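Local coordinates for protein peptidoglycan-N-acetylmuramic acid deacetylase PdaC (PDB 6H8N) that removes acetyl groups from N-acetylmuramic acid residues of peptidoglycan, which confers resistance to lysozyme, and also deacylates short chitin oligomers, at residues 30-35 against 171-176; 105-110 against 122-127. The protein carries 1 engineered substitution. One frame throughout, in Å; residues are numbered along the deposited sequence.

How the contacts relate
Following the chain from its N terminus, helix 22-35 comes soon after the first strand, 11-17, and its C-terminal part packs against helix 163-178 in contact 1. The loop so closed is long, 135 residues, and takes in most of the NodB homology region. Contact 2 lies wholly within that loop: strand 104-105 and the turn after it meet residues 122-127 across a short excursion of eleven residues that holds helix 114-120. Contacts 1 and 2 do not touch; the centres of contacts 1 and 2 are 24 Å apart, on opposite sides of the chain's centre. Contact 1 joins two outer helices, whereas contact 2 pairs strands 104-105 and 123-124 and sets the loop after 104-105 beside the zinc site.

Contact 1 of 2, residues 30-35 against 171-176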
loop_
_atom_site.group_PDB
_atom_site.type_symbol
_atom_site.label_atom_id
_atom_site.label_comp_id
_atom_site.label_asym_id
_atom_site.label_seq_id
_atom_site.Cartn_x
_atom_site.Cartn_y
_atom_site.Cartn_z
ATOM N N ASP A 30 -10.918 -10.145 -1.155
ATOM C CA ASP A 30 -11.368 -11.511 -0.882
ATOM C C ASP A 30 -10.189 -12.411 -0.538
ATOM O O ASP A 30 -10.269 -13.214 0.397
ATOM C CB ASP A 30 -12.092 -12.105 -2.091
ATOM C CG ASP A 30 -13.474 -11.530 -2.330
ATOM O OD1 ASP A 30 -14.022 -10.806 -1.484
ATOM O OD2 ASP A 30 -14.030 -11.853 -3.409
ATOM N N SER A 31 -9.106 -12.316 -1.309
ATOM C CA SER A 31 -7.927 -13.144 -1.070
ATOM C C SER A 31 -7.331 -12.842 0.296
ATOM O O SER A 31 -6.955 -13.750 1.042
ATOM C CB SER A 31 -6.869 -12.890 -2.148
ATOM O OG SER A 31 -7.308 -13.186 -3.455
ATOM N N LEU A 32 -7.187 -11.556 0.628
ATOM C CA LEU A 32 -6.646 -11.188 1.928
ATOM C C LEU A 32 -7.506 -11.745 3.050
ATOM O O LEU A 32 -6.988 -12.294 4.028
ATOM C CB LEU A 32 -6.540 -9.664 2.043
ATOM C CG LEU A 32 -5.490 -9.015 1.149
ATOM C CD1 LEU A 32 -5.723 -7.505 1.058
ATOM C CD2 LEU A 32 -4.081 -9.313 1.668
ATOM N N LYS A 33 -8.828 -11.622 2.921
ATOM C CA LYS A 33 -9.717 -12.119 3.955
ATOM C C LYS A 33 -9.607 -13.634 4.090
ATOM O O LYS A 33 -9.535 -14.156 5.211
ATOM C CB LYS A 33 -11.146 -11.673 3.642
ATOM C CG LYS A 33 -12.176 -12.151 4.644
ATOM C CD LYS A 33 -13.477 -11.344 4.537
ATOM C CE LYS A 33 -14.058 -11.303 3.139
ATOM N NZ LYS A 33 -15.331 -10.482 3.086
ATOM N N LYS A 34 -9.552 -14.346 2.961
ATOM C CA LYS A 34 -9.477 -15.810 2.976
ATOM C C LYS A 34 -8.222 -16.283 3.686
ATOM O O LYS A 34 -8.262 -17.237 4.473
ATOM C CB LYS A 34 -9.492 -16.326 1.540
ATOM C CG LYS A 34 -9.285 -17.851 1.397
ATOM C CD LYS A 34 -9.282 -18.251 -0.075
ATOM C CE LYS A 34 -8.823 -19.683 -0.295
ATOM N NZ LYS A 34 -8.822 -20.055 -1.753
ATOM N N TYR A 35 -7.092 -15.632 3.421
ATOM C CA TYR A 35 -5.819 -16.044 3.986
ATOM C C TYR A 35 -5.467 -15.302 5.267
ATOM O O TYR A 35 -4.366 -15.476 5.791
ATOM C CB TYR A 35 -4.716 -15.931 2.927
ATOM C CG TYR A 35 -4.889 -16.949 1.828
ATOM C CD1 TYR A 35 -4.666 -18.300 2.069
ATOM C CD2 TYR A 35 -5.301 -16.569 0.558
ATOM C CE1 TYR A 35 -4.839 -19.239 1.063
ATOM C CE2 TYR A 35 -5.478 -17.507 -0.459
ATOM C CZ TYR A 35 -5.242 -18.837 -0.195
ATOM O OH TYR A 35 -5.417 -19.774 -1.194
ATOM N N GLU A 171 -2.322 -15.449 -5.853
ATOM C CA GLU A 171 -1.296 -16.473 -5.747
ATOM C C GLU A 171 -0.168 -16.031 -4.822
ATOM O O GLU A 171 0.349 -16.837 -4.038
ATOM C CB GLU A 171 -0.779 -16.831 -7.145
ATOM C CG GLU A 171 0.304 -17.875 -7.128
ATOM C CD GLU A 171 0.617 -18.478 -8.468
ATOM O OE1 GLU A 171 -0.103 -18.213 -9.439
ATOM O OE2 GLU A 171 1.617 -19.213 -8.522
ATOM N N ILE A 172 0.228 -14.756 -4.891
ATOM C CA ILE A 172 1.267 -14.231 -4.003
ATOM C C ILE A 172 0.819 -14.311 -2.552
ATOM O O ILE A 172 1.581 -14.711 -1.670
ATOM C CB ILE A 172 1.639 -12.799 -4.425
ATOM C CG1 ILE A 172 2.409 -12.818 -5.756
ATOM C CG2 ILE A 172 2.411 -12.074 -3.327
ATOM C CD1 ILE A 172 2.360 -11.504 -6.468
ATOM N N ILE A 173 -0.411 -13.894 -2.285
ATOM C CA ILE A 173 -0.940 -13.952 -0.923
ATOM C C ILE A 173 -0.923 -15.386 -0.409
ATOM O O ILE A 173 -0.496 -15.661 0.718
ATOM C CB ILE A 173 -2.346 -13.340 -0.880
ATOM C CG1 ILE A 173 -2.269 -11.817 -1.072
ATOM C CG2 ILE A 173 -3.061 -13.701 0.440
ATOM C CD1 ILE A 173 -3.578 -11.179 -1.476
ATOM N N LYS A 174 -1.368 -16.331 -1.236
ATOM C CA LYS A 174 -1.361 -17.734 -0.824
ATOM C C LYS A 174 0.055 -18.225 -0.542
ATOM O O LYS A 174 0.320 -18.855 0.492
ATOM C CB LYS A 174 -1.998 -18.599 -1.894
ATOM C CG LYS A 174 -2.054 -20.067 -1.483
ATOM C CD LYS A 174 -2.570 -20.962 -2.591
ATOM C CE LYS A 174 -2.859 -22.376 -2.087
ATOM N NZ LYS A 174 -3.970 -22.392 -1.082
ATOM N N LYS A 175 0.972 -17.978 -1.462
ATOM C CA LYS A 175 2.323 -18.507 -1.308
ATOM C C LYS A 175 3.055 -17.878 -0.129
ATOM O O LYS A 175 3.762 -18.569 0.605
ATOM C CB LYS A 175 3.103 -18.365 -2.612
ATOM C CG LYS A 175 2.588 -19.297 -3.681
ATOM C CD LYS A 175 3.431 -19.269 -4.923
ATOM C CE LYS A 175 3.092 -20.473 -5.798
ATOM N NZ LYS A 175 3.742 -20.403 -7.106
ATOM N N LEU A 176 2.910 -16.568 0.069
ATOM C CA LEU A 176 3.542 -15.942 1.227
ATOM C C LEU A 176 2.935 -16.448 2.528
ATOM O O LEU A 176 3.664 -16.684 3.503
ATOM C CB LEU A 176 3.446 -14.419 1.150
ATOM C CG LEU A 176 4.229 -13.758 0.021
ATOM C CD1 LEU A 176 3.802 -12.288 -0.075
ATOM C CD2 LEU A 176 5.736 -13.893 0.241
#
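Tyr-35 is directed across to helix 163-178 by its first torsion, which sets CG anti to its own carbonyl carbon (chi1 -68°); Lys-174, with CG anti to the backbone N, runs extended past the phenol and bends only at its last torsion (chi4 65°), where its ammonium meets the hydroxyl. There Lys-174 NZ donates a hydrogen bond to Tyr-35 OH, 3.0 Å long. The same lysine also lies over the ring, its CA 4.1 Å from the Tyr-35 ring centroid and almost on the ring normal, a CH-pi contact. Lys-34 CG lies over the opposite face, so the phenol is sandwiched between aliphatic parts of two lysines. Deeper in, toward the sheet, the contact turns greasy. Ile-173 CG2 approaches Tyr-35 CD2 obliquely at 3.6 Å, and Ile-173 CD1 extends to Leu-32 CD2, 3.7 Å away, the two side chains crossing at about a right angle.

Helices 22-35 and 163-178 run nearly parallel here, their segment axes 17° apart and 9.6 Å at closest approach, side by side on the outside of the C-terminal polysaccharide deacetylase (NodB homology) domain of PdaC. Ile-173 reaches strands 11-17 and 182-183 through Leu-14 and Leu-183, while Leu-32 packs on Ala-39 and Asn-63. Ser-31 offers its CB to Ile-173 CD1, but its OG is engaged with Asp-170 and Gln-27 O.

Contact 2 of 2, residues 105-110 against 122-127; sequences VRPPYG and MDVALW. With PO4 (phosphate ion), chain D.
Val-105 and residues 123-125 form the tight end of this contact. Val-105 N donates to Asp-123 O and Val-105 O accepts from Ala-125 N, both at 2.9 Å and close to straight, so one residue is gripped by two neighbours of Val-124, its parallel bridge partner. Val-124 CA adds a C-H...O contact to the same Val-105 oxygen. Beside this single parallel bridge Val-105 CG1 presses on Met-122 CB at 3.7 Å, and Ile-87 of helix 80-98 packs against both side chains. Pro-107 CD touches both Leu-126 CD2 (4.0 Å) and Val-124 CG1.

Next along the chain, Arg-106 continues the pairing with its side chain. An extended start and a bend at chi3 (-80°) bring NE to Ala-125 O at 2.9 Å, the acceptor lying in the guanidinium plane and the bond nearly straight (173°). A weak bond from Arg-106 NH2 to Leu-126 O adds to the hold. Trp-127 CE3 sits over one face of the guanidinium, toward its rim; the indole edge meets that face, the planes 80° apart. The arginine lies in the active site of the NodB-type, CE4-family deacetylase fold: NH1 bonds Thr-15 and Ser-17, the engineered residue at the position of the presumed proton acceptor, and Arg-106 O holds ND1 of the zinc ligand His-68.

Toward the solvent side the packing thins. Gly-110 N bonds back to Pro-107 O and lies at the edge of the indole, by Trp-127 CH2. At exposed Tyr-109 the backbone N, not the phenol, donates to O4 of a phosphate at 2.7 Å, while the ring meets the zinc ligand His-72 edge-to-face. The ion, probably from the crystallisation liquor, is also bonded by His-159 NE2.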
loop_
_atom_site.group_PDB
_atom_site.type_symbol
_atom_site.label_atom_id
_atom_site.label_comp_id
_atom_site.label_asym_id
_atom_site.label_seq_id
_atom_site.Cartn_x
_atom_site.Cartn_y
_atom_site.Cartn_z
ATOM N N VAL A 105 1.326 8.886 2.430
ATOM C CA VAL A 105 1.175 9.364 1.066
ATOM C C VAL A 105 2.172 8.632 0.179
ATOM O O VAL A 105 3.311 8.375 0.587
ATOM C CB VAL A 105 1.345 10.897 0.970
ATOM C CG1 VAL A 105 2.748 11.338 1.365
ATOM C CG2 VAL A 105 0.975 11.417 -0.431
ATOM N N ARG A 106 1.735 8.289 -1.027
ATOM C CA ARG A 106 2.599 7.650 -2.016
ATOM C C ARG A 106 2.529 8.490 -3.283
ATOM O O ARG A 106 1.554 8.394 -4.043
ATOM C CB ARG A 106 2.165 6.219 -2.259
ATOM C CG ARG A 106 2.995 5.501 -3.300
ATOM C CD ARG A 106 2.647 4.037 -3.356
ATOM N NE ARG A 106 3.285 3.261 -2.304
ATOM C CZ ARG A 106 3.142 1.950 -2.164
ATOM N NH1 ARG A 106 2.338 1.271 -2.980
ATOM N NH2 ARG A 106 3.809 1.312 -1.217
ATOM N N PRO A 107 3.516 9.346 -3.534
ATOM C CA PRO A 107 3.460 10.212 -4.718
ATOM C C PRO A 107 3.492 9.378 -5.983
ATOM O O PRO A 107 4.302 8.448 -6.078
ATOM C CB PRO A 107 4.735 11.050 -4.587
ATOM C CG PRO A 107 4.980 11.113 -3.100
ATOM C CD PRO A 107 4.621 9.710 -2.634
ATOM N N PRO A 108 2.647 9.684 -6.969
ATOM C CA PRO A 108 2.685 8.962 -8.249
ATOM C C PRO A 108 4.091 8.885 -8.822
ATOM O O PRO A 108 4.846 9.867 -8.816
ATOM C CB PRO A 108 1.763 9.795 -9.136
ATOM C CG PRO A 108 0.734 10.307 -8.158
ATOM C CD PRO A 108 1.538 10.654 -6.943
ATOM N N TYR A 109 4.435 7.702 -9.344
ATOM C CA TYR A 109 5.727 7.420 -9.979
ATOM C C TYR A 109 6.910 7.555 -9.033
ATOM O O TYR A 109 8.060 7.514 -9.487
ATOM C CB TYR A 109 5.968 8.251 -11.256
ATOM C CG TYR A 109 4.745 8.370 -12.130
ATOM C CD1 TYR A 109 4.289 7.297 -12.879
ATOM C CD2 TYR A 109 4.018 9.555 -12.187
ATOM C CE1 TYR A 109 3.169 7.390 -13.660
ATOM C CE2 TYR A 109 2.907 9.667 -12.965
ATOM C CZ TYR A 109 2.471 8.585 -13.710
ATOM O OH TYR A 109 1.343 8.674 -14.485
ATOM N N GLY A 110 6.673 7.696 -7.723
ATOM C CA GLY A 110 7.712 7.955 -6.750
ATOM C C GLY A 110 8.230 9.376 -6.743
ATOM O O GLY A 110 9.170 9.667 -6.001
ATOM N N MET A 122 2.893 14.499 5.677
ATOM C CA MET A 122 2.462 13.112 5.700
ATOM C C MET A 122 3.699 12.240 5.633
ATOM O O MET A 122 4.780 12.695 5.272
ATOM C CB MET A 122 1.517 12.796 4.531
ATOM C CG MET A 122 0.211 13.591 4.601
ATOM S SD MET A 122 -0.944 13.221 3.278
ATOM C CE MET A 122 -1.538 11.608 3.751
ATOM N N ASP A 123 3.531 10.970 5.964
ATOM C CA ASP A 123 4.596 9.970 5.922
ATOM C C ASP A 123 4.672 9.403 4.501
ATOM O O ASP A 123 3.702 8.791 4.036
ATOM C CB ASP A 123 4.193 8.881 6.925
ATOM C CG ASP A 123 5.160 7.707 6.993
ATOM O OD1 ASP A 123 6.079 7.608 6.159
ATOM O OD2 ASP A 123 4.969 6.866 7.905
ATOM N N VAL A 124 5.796 9.600 3.817
ATOM C CA VAL A 124 5.965 9.134 2.441
ATOM C C VAL A 124 6.289 7.652 2.465
ATOM O O VAL A 124 7.274 7.236 3.083
ATOM C CB VAL A 124 7.080 9.917 1.740
ATOM C CG1 VAL A 124 7.351 9.341 0.361
ATOM C CG2 VAL A 124 6.702 11.411 1.652
ATOM N N ALA A 125 5.465 6.847 1.795
ATOM C CA ALA A 125 5.560 5.392 1.833
ATOM C C ALA A 125 5.752 4.875 0.415
ATOM O O ALA A 125 4.803 4.845 -0.377
ATOM C CB ALA A 125 4.297 4.803 2.440
ATOM N N LEU A 126 6.979 4.474 0.098
ATOM C CA LEU A 126 7.301 3.912 -1.206
ATOM C C LEU A 126 7.404 2.394 -1.101
ATOM O O LEU A 126 6.541 1.780 -0.472
ATOM C CB LEU A 126 8.520 4.613 -1.802
ATOM C CG LEU A 126 8.323 6.130 -1.968
ATOM C CD1 LEU A 126 9.523 6.724 -2.671
ATOM C CD2 LEU A 126 7.033 6.502 -2.699
ATOM N N TRP A 127 8.394 1.760 -1.724
ATOM C CA TRP A 127 8.374 0.303 -1.830
ATOM C C TRP A 127 9.785 -0.207 -2.105
ATOM O O TRP A 127 10.679 0.554 -2.494
ATOM C CB TRP A 127 7.423 -0.156 -2.937
ATOM C CG TRP A 127 7.787 0.435 -4.242
ATOM C CD1 TRP A 127 8.698 -0.057 -5.128
ATOM C CD2 TRP A 127 7.302 1.661 -4.802
ATOM N NE1 TRP A 127 8.813 0.784 -6.201
ATOM C CE2 TRP A 127 7.968 1.852 -6.030
ATOM C CE3 TRP A 127 6.363 2.613 -4.391
ATOM C CZ2 TRP A 127 7.728 2.963 -6.844
ATOM C CZ3 TRP A 127 6.123 3.697 -5.200
ATOM C CH2 TRP A 127 6.808 3.867 -6.422
HETATM P P PO4 D . 2.766 4.122 -9.749
HETATM O O1 PO4 D . 3.215 4.222 -11.232
HETATM O O2 PO4 D . 3.542 2.978 -9.118
HETATM O O3 PO4 D . 1.327 3.729 -9.764
HETATM O O4 PO4 D . 2.970 5.448 -9.088
#